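Local coordinates for protein ubiquitin-activating enzyme E1-like (Saccharomyces cerevisiae, PDB 3ONH) that joins Aos1 in the E1 enzyme for ATP-dependent activation of SMT3 (yeast SUMO), this piece being its ubiquitin-fold domain, involved in E1-E2 interaction with Ubc9, at residues 71-76 and 88-93; 8-13 and 104-109; 37-42 and 49-54. All blocks are in the same frame, centred on the assembly; numbering follows the deposited sequence.

Contact 1 (71-76 and 88-93)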
# COMPACT_ATOMS: atom_id res chain seq x y z
N GLY A 71 9.64 8.34 1.09
CA GLY A 71 10.45 7.57 2.01
C GLY A 71 9.63 6.77 3.00
O GLY A 71 10.17 5.97 3.76
N SER A 72 8.32 6.99 3.00
CA SER A 72 7.44 6.19 3.83
C SER A 72 7.48 4.77 3.33
O SER A 72 7.62 4.52 2.13
CB SER A 72 5.99 6.70 3.76
OG SER A 72 5.83 7.90 4.49
N ILE A 73 7.38 3.82 4.25
CA ILE A 73 7.30 2.42 3.90
C ILE A 73 5.96 1.87 4.37
O ILE A 73 5.59 2.00 5.54
CB ILE A 73 8.46 1.64 4.52
CG1 ILE A 73 9.76 1.99 3.80
CG2 ILE A 73 8.20 0.15 4.45
CD1 ILE A 73 10.92 1.09 4.13
N ILE A 74 5.21 1.29 3.44
CA ILE A 74 3.91 0.73 3.76
C ILE A 74 3.99 -0.78 3.78
O ILE A 74 4.60 -1.39 2.91
CB ILE A 74 2.86 1.16 2.72
CG1 ILE A 74 2.70 2.68 2.76
CG2 ILE A 74 1.54 0.49 3.00
CD1 ILE A 74 2.57 3.22 4.14
N LEU A 75 3.38 -1.40 4.79
CA LEU A 75 3.30 -2.85 4.86
C LEU A 75 1.87 -3.30 4.60
O LEU A 75 0.95 -2.93 5.33
CB LEU A 75 3.76 -3.36 6.23
CG LEU A 75 3.68 -4.87 6.41
CD1 LEU A 75 4.76 -5.56 5.60
CD2 LEU A 75 3.81 -5.22 7.87
N PHE A 76 1.68 -4.10 3.57
CA PHE A 76 0.35 -4.48 3.12
C PHE A 76 0.18 -5.97 3.31
O PHE A 76 0.88 -6.76 2.68
CB PHE A 76 0.21 -4.13 1.64
CG PHE A 76 -1.20 -4.05 1.16
CD1 PHE A 76 -1.86 -2.83 1.09
CD2 PHE A 76 -1.87 -5.19 0.76
CE1 PHE A 76 -3.16 -2.75 0.64
CE2 PHE A 76 -3.18 -5.12 0.31
CZ PHE A 76 -3.82 -3.90 0.26
N ALA A 88 3.10 -10.94 2.56
CA ALA A 88 3.03 -9.50 2.79
C ALA A 88 4.06 -8.78 1.92
O ALA A 88 5.05 -9.37 1.52
CB ALA A 88 3.26 -9.17 4.26
N ILE A 89 3.81 -7.51 1.64
CA ILE A 89 4.74 -6.74 0.84
C ILE A 89 5.02 -5.40 1.50
O ILE A 89 4.12 -4.76 2.03
CB ILE A 89 4.20 -6.56 -0.58
CG1 ILE A 89 5.23 -5.83 -1.46
CG2 ILE A 89 2.89 -5.80 -0.57
CD1 ILE A 89 4.82 -5.71 -2.91
N GLU A 90 6.29 -4.99 1.49
CA GLU A 90 6.68 -3.69 1.99
C GLU A 90 6.96 -2.81 0.80
O GLU A 90 7.88 -3.07 0.03
CB GLU A 90 7.93 -3.78 2.86
CG GLU A 90 7.67 -4.20 4.29
CD GLU A 90 8.77 -3.75 5.25
OE1 GLU A 90 9.52 -2.82 4.89
OE2 GLU A 90 8.87 -4.31 6.36
N LEU A 91 6.17 -1.76 0.66
CA LEU A 91 6.31 -0.84 -0.46
C LEU A 91 6.88 0.51 -0.03
O LEU A 91 6.31 1.20 0.82
CB LEU A 91 4.96 -0.65 -1.18
CG LEU A 91 4.41 -1.90 -1.87
CD1 LEU A 91 2.95 -1.73 -2.18
CD2 LEU A 91 5.19 -2.19 -3.13
N PHE A 92 8.00 0.87 -0.64
CA PHE A 92 8.66 2.14 -0.41
C PHE A 92 8.03 3.20 -1.32
O PHE A 92 7.95 3.00 -2.53
CB PHE A 92 10.15 2.00 -0.74
CG PHE A 92 10.97 3.22 -0.43
CD1 PHE A 92 11.69 3.31 0.75
CD2 PHE A 92 11.04 4.27 -1.33
CE1 PHE A 92 12.44 4.43 1.03
CE2 PHE A 92 11.79 5.40 -1.05
CZ PHE A 92 12.50 5.48 0.14
N LEU A 93 7.60 4.31 -0.74
CA LEU A 93 7.03 5.40 -1.52
C LEU A 93 8.11 6.35 -2.02
O LEU A 93 8.71 7.10 -1.25
CB LEU A 93 6.00 6.20 -0.71
CG LEU A 93 4.85 5.42 -0.07
CD1 LEU A 93 3.81 6.38 0.50
CD2 LEU A 93 4.21 4.51 -1.10

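Contact 2 (8-13 and 104-109)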
# COMPACT_ATOMS: atom_id res chain seq x y z
N GLY A 8 9.22 -3.70 -2.80
CA GLY A 8 9.22 -2.96 -4.04
C GLY A 8 9.18 -1.47 -3.81
O GLY A 8 8.97 -1.02 -2.68
N VAL A 9 9.40 -0.69 -4.87
CA VAL A 9 9.27 0.75 -4.82
C VAL A 9 8.06 1.20 -5.63
O VAL A 9 7.89 0.80 -6.78
CB VAL A 9 10.54 1.45 -5.39
CG1 VAL A 9 10.31 2.95 -5.54
CG2 VAL A 9 11.74 1.17 -4.52
N ILE A 10 7.23 2.03 -5.01
CA ILE A 10 6.17 2.72 -5.73
C ILE A 10 6.69 4.06 -6.22
O ILE A 10 7.17 4.87 -5.43
CB ILE A 10 4.94 2.95 -4.84
CG1 ILE A 10 4.32 1.62 -4.43
CG2 ILE A 10 3.91 3.80 -5.55
CD1 ILE A 10 3.16 1.76 -3.46
N LYS A 11 6.60 4.30 -7.53
CA LYS A 11 6.98 5.59 -8.10
C LYS A 11 5.76 6.51 -8.19
O LYS A 11 4.85 6.29 -8.99
CB LYS A 11 7.59 5.40 -9.49
CG LYS A 11 8.83 4.52 -9.52
CD LYS A 11 9.18 4.13 -10.95
CE LYS A 11 10.38 3.18 -11.01
NZ LYS A 11 11.59 3.80 -10.40
N LEU A 12 5.77 7.55 -7.36
CA LEU A 12 4.65 8.49 -7.25
C LEU A 12 5.10 9.89 -7.63
O LEU A 12 6.18 10.32 -7.24
CB LEU A 12 4.15 8.55 -5.81
CG LEU A 12 3.00 7.64 -5.38
CD1 LEU A 12 3.02 7.47 -3.88
CD2 LEU A 12 1.68 8.21 -5.84
N SER A 13 4.26 10.59 -8.39
CA SER A 13 4.46 12.01 -8.59
C SER A 13 3.89 12.75 -7.38
O SER A 13 3.04 12.23 -6.66
CB SER A 13 3.79 12.48 -9.89
OG SER A 13 2.40 12.24 -9.88
N CYS A 104 1.39 7.04 -10.69
CA CYS A 104 1.43 6.17 -9.53
C CYS A 104 1.77 4.79 -10.01
O CYS A 104 0.89 3.99 -10.30
CB CYS A 104 0.10 6.14 -8.79
SG CYS A 104 0.09 5.00 -7.39
N SER A 105 3.07 4.52 -10.12
CA SER A 105 3.53 3.28 -10.73
C SER A 105 3.88 2.24 -9.67
O SER A 105 4.84 2.40 -8.94
CB SER A 105 4.75 3.57 -11.59
OG SER A 105 5.03 2.49 -12.47
N LEU A 106 3.09 1.17 -9.58
CA LEU A 106 3.38 0.09 -8.65
C LEU A 106 4.41 -0.87 -9.24
O LEU A 106 4.37 -1.20 -10.42
CB LEU A 106 2.12 -0.68 -8.26
CG LEU A 106 1.05 0.04 -7.42
CD1 LEU A 106 0.15 -0.96 -6.72
CD2 LEU A 106 1.69 0.95 -6.41
N PRO A 107 5.33 -1.35 -8.40
CA PRO A 107 6.38 -2.26 -8.86
C PRO A 107 5.84 -3.62 -9.28
O PRO A 107 4.93 -4.18 -8.65
CB PRO A 107 7.27 -2.41 -7.63
CG PRO A 107 6.36 -2.13 -6.48
CD PRO A 107 5.48 -1.02 -6.97
N ASP A 108 6.40 -4.17 -10.35
CA ASP A 108 6.10 -5.54 -10.72
C ASP A 108 6.93 -6.50 -9.89
O ASP A 108 8.10 -6.75 -10.18
CB ASP A 108 6.28 -5.77 -12.22
CG ASP A 108 5.12 -5.22 -13.03
OD1 ASP A 108 4.18 -6.00 -13.30
OD2 ASP A 108 5.12 -4.02 -13.35
N VAL A 109 6.30 -7.01 -8.82
CA VAL A 109 6.95 -7.89 -7.85
C VAL A 109 6.22 -9.23 -7.80
O VAL A 109 5.02 -9.30 -8.06
CB VAL A 109 6.91 -7.27 -6.44
CG1 VAL A 109 7.50 -8.24 -5.42
CG2 VAL A 109 7.63 -5.94 -6.41
O HOH W 1 7.71 1.06 -9.63

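Contact 3 (37-42 and 49-54)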
# COMPACT_ATOMS: atom_id res chain seq x y z
N GLN A 37 -9.98 -9.79 0.15
CA GLN A 37 -10.71 -8.58 0.51
C GLN A 37 -10.26 -8.02 1.85
O GLN A 37 -10.02 -6.82 1.97
CB GLN A 37 -12.21 -8.85 0.51
CG GLN A 37 -12.67 -9.44 -0.79
CD GLN A 37 -11.99 -8.80 -1.99
OE1 GLN A 37 -12.51 -7.85 -2.58
NE2 GLN A 37 -10.83 -9.32 -2.36
N ASP A 38 -10.15 -8.88 2.85
CA ASP A 38 -9.72 -8.45 4.17
C ASP A 38 -8.21 -8.26 4.19
O ASP A 38 -7.46 -9.22 4.07
CB ASP A 38 -10.12 -9.46 5.23
CG ASP A 38 -11.61 -9.58 5.39
OD1 ASP A 38 -12.33 -8.68 4.92
OD2 ASP A 38 -12.06 -10.58 6.01
N ILE A 39 -7.79 -7.02 4.40
CA ILE A 39 -6.39 -6.66 4.30
C ILE A 39 -5.97 -5.74 5.44
O ILE A 39 -6.81 -5.22 6.18
CB ILE A 39 -6.13 -5.95 2.95
CG1 ILE A 39 -5.08 -6.71 2.16
CG2 ILE A 39 -5.81 -4.47 3.14
CD1 ILE A 39 -5.50 -8.11 1.83
N SER A 40 -4.66 -5.57 5.60
CA SER A 40 -4.11 -4.62 6.56
C SER A 40 -3.09 -3.73 5.87
O SER A 40 -2.22 -4.22 5.17
CB SER A 40 -3.44 -5.37 7.72
OG SER A 40 -3.69 -4.72 8.95
N LEU A 41 -3.20 -2.43 6.09
CA LEU A 41 -2.24 -1.46 5.57
C LEU A 41 -1.67 -0.64 6.71
O LEU A 41 -2.37 0.13 7.37
CB LEU A 41 -2.90 -0.54 4.54
CG LEU A 41 -1.96 0.28 3.64
CD1 LEU A 41 -2.69 0.80 2.42
CD2 LEU A 41 -1.32 1.44 4.40
N LEU A 42 -0.37 -0.82 6.94
CA LEU A 42 0.31 -0.18 8.05
C LEU A 42 1.44 0.72 7.52
O LEU A 42 2.10 0.39 6.55
CB LEU A 42 0.89 -1.26 8.96
CG LEU A 42 1.77 -0.84 10.13
CD1 LEU A 42 0.93 -0.56 11.35
CD2 LEU A 42 2.77 -1.93 10.43
N LEU A 49 -1.35 1.78 12.11
CA LEU A 49 -2.35 1.03 11.37
C LEU A 49 -3.25 2.02 10.67
O LEU A 49 -4.04 2.71 11.30
CB LEU A 49 -3.17 0.12 12.29
CG LEU A 49 -4.18 -0.79 11.57
CD1 LEU A 49 -3.57 -1.44 10.34
CD2 LEU A 49 -4.73 -1.84 12.53
N LEU A 50 -3.11 2.09 9.36
CA LEU A 50 -3.79 3.12 8.59
C LEU A 50 -5.12 2.62 8.04
O LEU A 50 -6.03 3.41 7.78
CB LEU A 50 -2.87 3.59 7.47
CG LEU A 50 -1.66 4.36 8.00
CD1 LEU A 50 -0.83 4.91 6.85
CD2 LEU A 50 -2.14 5.48 8.89
N PHE A 51 -5.24 1.31 7.90
CA PHE A 51 -6.43 0.73 7.29
C PHE A 51 -6.46 -0.76 7.48
O PHE A 51 -5.45 -1.43 7.30
CB PHE A 51 -6.45 1.06 5.80
CG PHE A 51 -7.65 0.55 5.07
CD1 PHE A 51 -8.67 1.40 4.69
CD2 PHE A 51 -7.77 -0.80 4.77
CE1 PHE A 51 -9.78 0.93 4.01
CE2 PHE A 51 -8.87 -1.28 4.10
CZ PHE A 51 -9.88 -0.42 3.72
N ASP A 52 -7.61 -1.28 7.88
CA ASP A 52 -7.84 -2.72 7.78
C ASP A 52 -9.33 -3.00 7.58
O ASP A 52 -10.12 -2.08 7.40
CB ASP A 52 -7.21 -3.51 8.94
CG ASP A 52 -7.98 -3.36 10.24
OD1 ASP A 52 -7.65 -4.09 11.20
OD2 ASP A 52 -8.91 -2.54 10.31
N TYR A 53 -9.70 -4.27 7.60
CA TYR A 53 -11.06 -4.68 7.28
C TYR A 53 -12.03 -4.33 8.40
O TYR A 53 -13.14 -4.86 8.45
CB TYR A 53 -11.07 -6.18 7.10
CG TYR A 53 -10.58 -6.89 8.33
CD1 TYR A 53 -11.48 -7.46 9.22
CD2 TYR A 53 -9.23 -6.98 8.61
CE1 TYR A 53 -11.04 -8.11 10.36
CE2 TYR A 53 -8.77 -7.62 9.74
CZ TYR A 53 -9.68 -8.19 10.61
OH TYR A 53 -9.23 -8.83 11.74
N ASP A 54 -11.63 -3.43 9.28
CA ASP A 54 -12.39 -3.14 10.48
C ASP A 54 -12.17 -1.68 10.84
O ASP A 54 -12.86 -1.11 11.68
CB ASP A 54 -11.89 -4.05 11.60
CG ASP A 54 -12.98 -4.42 12.57
OD1 ASP A 54 -12.86 -5.49 13.21
OD2 ASP A 54 -13.95 -3.64 12.71

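Contact 1 (71-76 and 88-93)
Ile74 and Leu91 serve each other twice: Ile74 N donates to Leu91 O and Leu91 N to Ile74 O, each bond 2.8 Å long, so both residues spend their N-H and C=O within one antiparallel pair. Phe76 and Ile89 repeat the exchange less evenly, with Phe76 N to Ile89 O at 3.0 Å and Ile89 N to Phe76 O at 3.2 Å. Before Ile73, Ser72 O accepts Leu93 N, and Gly71 N donates to Leu93 O in an almost straight N-H...O (2.8 Å, 178°). Ile74 O takes a further, weaker contact from Glu90 CA. The residues between these pairs turn their backbone groups outward, Leu75 to Leu42, Glu90 to Cys6 and Gly8.

Two side-chain oxygens have partners beyond the two segments. Ser72 OG bonds to Gly69 N. Glu90 OE1 forms a salt bridge with Arg7 while resting 3.3 Å from Ile73 CG2, and Glu90 CG meets Leu75 CD1 at 3.5 Å. With CG opposite its own N (chi1 -175°), Phe92 swings its ring back against Gly71, CZ lying 3.5 Å from Gly71 CA. On the other face, Ile74, Phe76, Ile89 and Leu91 are buried, with Phe76 and Leu91 touching Ile29 of helix 22-33. This is the antiparallel hairpin of strands 73-78 and 84-95 in the sheet of the ubiquitin-fold domain.

Contact 2 (8-13 and 104-109)
Lys11 and Ser105 exchange the two backbone hydrogen bonds of this contact, Lys11 N to Ser105 O at 2.9 Å and the straighter Ser105 N to Lys11 O at 2.8 Å (N-H...O 173°). The next hydrogen-bonded position along the ladder would set Val9 against Pro107, but proline has no N-H to give. A water takes over, donating to both Val9 O and Ser105 O and so bridging the two carbonyls, while Pro107 CD presses to 3.0 Å from Val9 O.

This short ladder adds strand 104-105 to strand 6-12 of the ubiquitin-fold sheet; the opposite edge of strand 6-12 bonds through Gly8, Ile10 and Leu12 to strand 84-95. Segment 104-109 thus brings the chain, more than ninety residues on, back beside its first strand.

Apolar packing carries the rest. Ile10 and Leu106 lie side by side and point the same way, and Leu106 CD2 presses against the ethyl arm of Ile10, 3.4 Å from both CG1 and CD1, tighter than a usual carbon contact. Pro107 crosses the same isoleucine, its CD 3.8 Å from Ile10 CG1. Because Gly8 bears no side chain, Pro107 CG can settle 3.8 Å from Gly8 CA. Cys104 holds SG opposite its backbone N (chi1 177°), which lays the sulfur 3.9 Å from Leu12 CD2. The helices pack on this same face: Phe25 meets Ile10, Leu28 touches Cys104 and Leu106, and Leu17 of helix 14-19 packs on Leu12. On the face of Lys11 and Ser105 the two side chains meet through their CB atoms, and the lysine chain then leads away.

Contact 3 (37-42 and 49-54)
A classic beta bulge marks the hairpin of strands 39-43 and 48-52: Leu50 and Phe51 both face the single residue Leu41, and the register slips by one between Leu41 and Leu42. The evidence lies in the bonding of Leu41. Its N donates to Phe51 O over 2.7 Å, nearly straight at 170°. Its carbonyl is shared, accepting Leu50 N at 2.9 Å and, weakly, Phe51 N at 3.1 Å, so one oxygen serves two successive amides. Helical-like backbone angles at Leu50 (psi -24°) create the extra step.

Because of the bulge, Leu50 points its CB toward the partner strand, where it crosses the end of Leu41, CB lying 4.1 Å from Leu41 CD2. Leu41 and Phe51 share a face and meet through their CB atoms. On the face of Leu42 and Leu49 the leucines reach across the strands. Leu42 holds CG anti to the backbone N, beside the carbonyl carbon, and this carries its CD1 over to Leu49 N, 3.4 Å away; Leu49 CD1 packs at 3.6 Å from Ser40 OG, close also to the carbonyl of Leu41.

Toward the open end Ile39 O receives a CA-H contact from Asp52 CA at 3.1 Å and lies at the edge of the Tyr53 ring, near its plane. Asp38 runs obliquely past the tyrosine, OD1 3.5 Å from Tyr53 CB, its carboxylate inclined 30° to the ring.

The far side of strand 39-43 continues the sheet, with Ser40 bonded to Ser77 and Leu42 to Leu75 of strand 73-78. Leu41 reaches Ile74 and Phe76 there, while Val26 of helix 22-33 packs against both Leu41 and Phe51 and Leu68 lies against Leu50.

How the contacts relate
All three contacts join strands of one mixed sheet that packs against helix 22-33. Across it the strands run 104-105, 6-12, 84-95, 73-78, 39-43 and 48-52, so contact 2 and contact 3 lie at the two flanks, centres about 20 Å apart, with contact 1 between them at about 10 Å and 13 Å. Backbone bonds weld the neighbours: Phe92 to Gly8 and Ile10, and Leu75 to Leu42. In sequence, contact 3 closes before contact 1 opens, and both fall within the span bridged by contact 2. The two hairpins join each other through strands 39-43 and 73-78, while strand 6-12, with 104-105 on its outer edge, extends the sheet beyond 84-95.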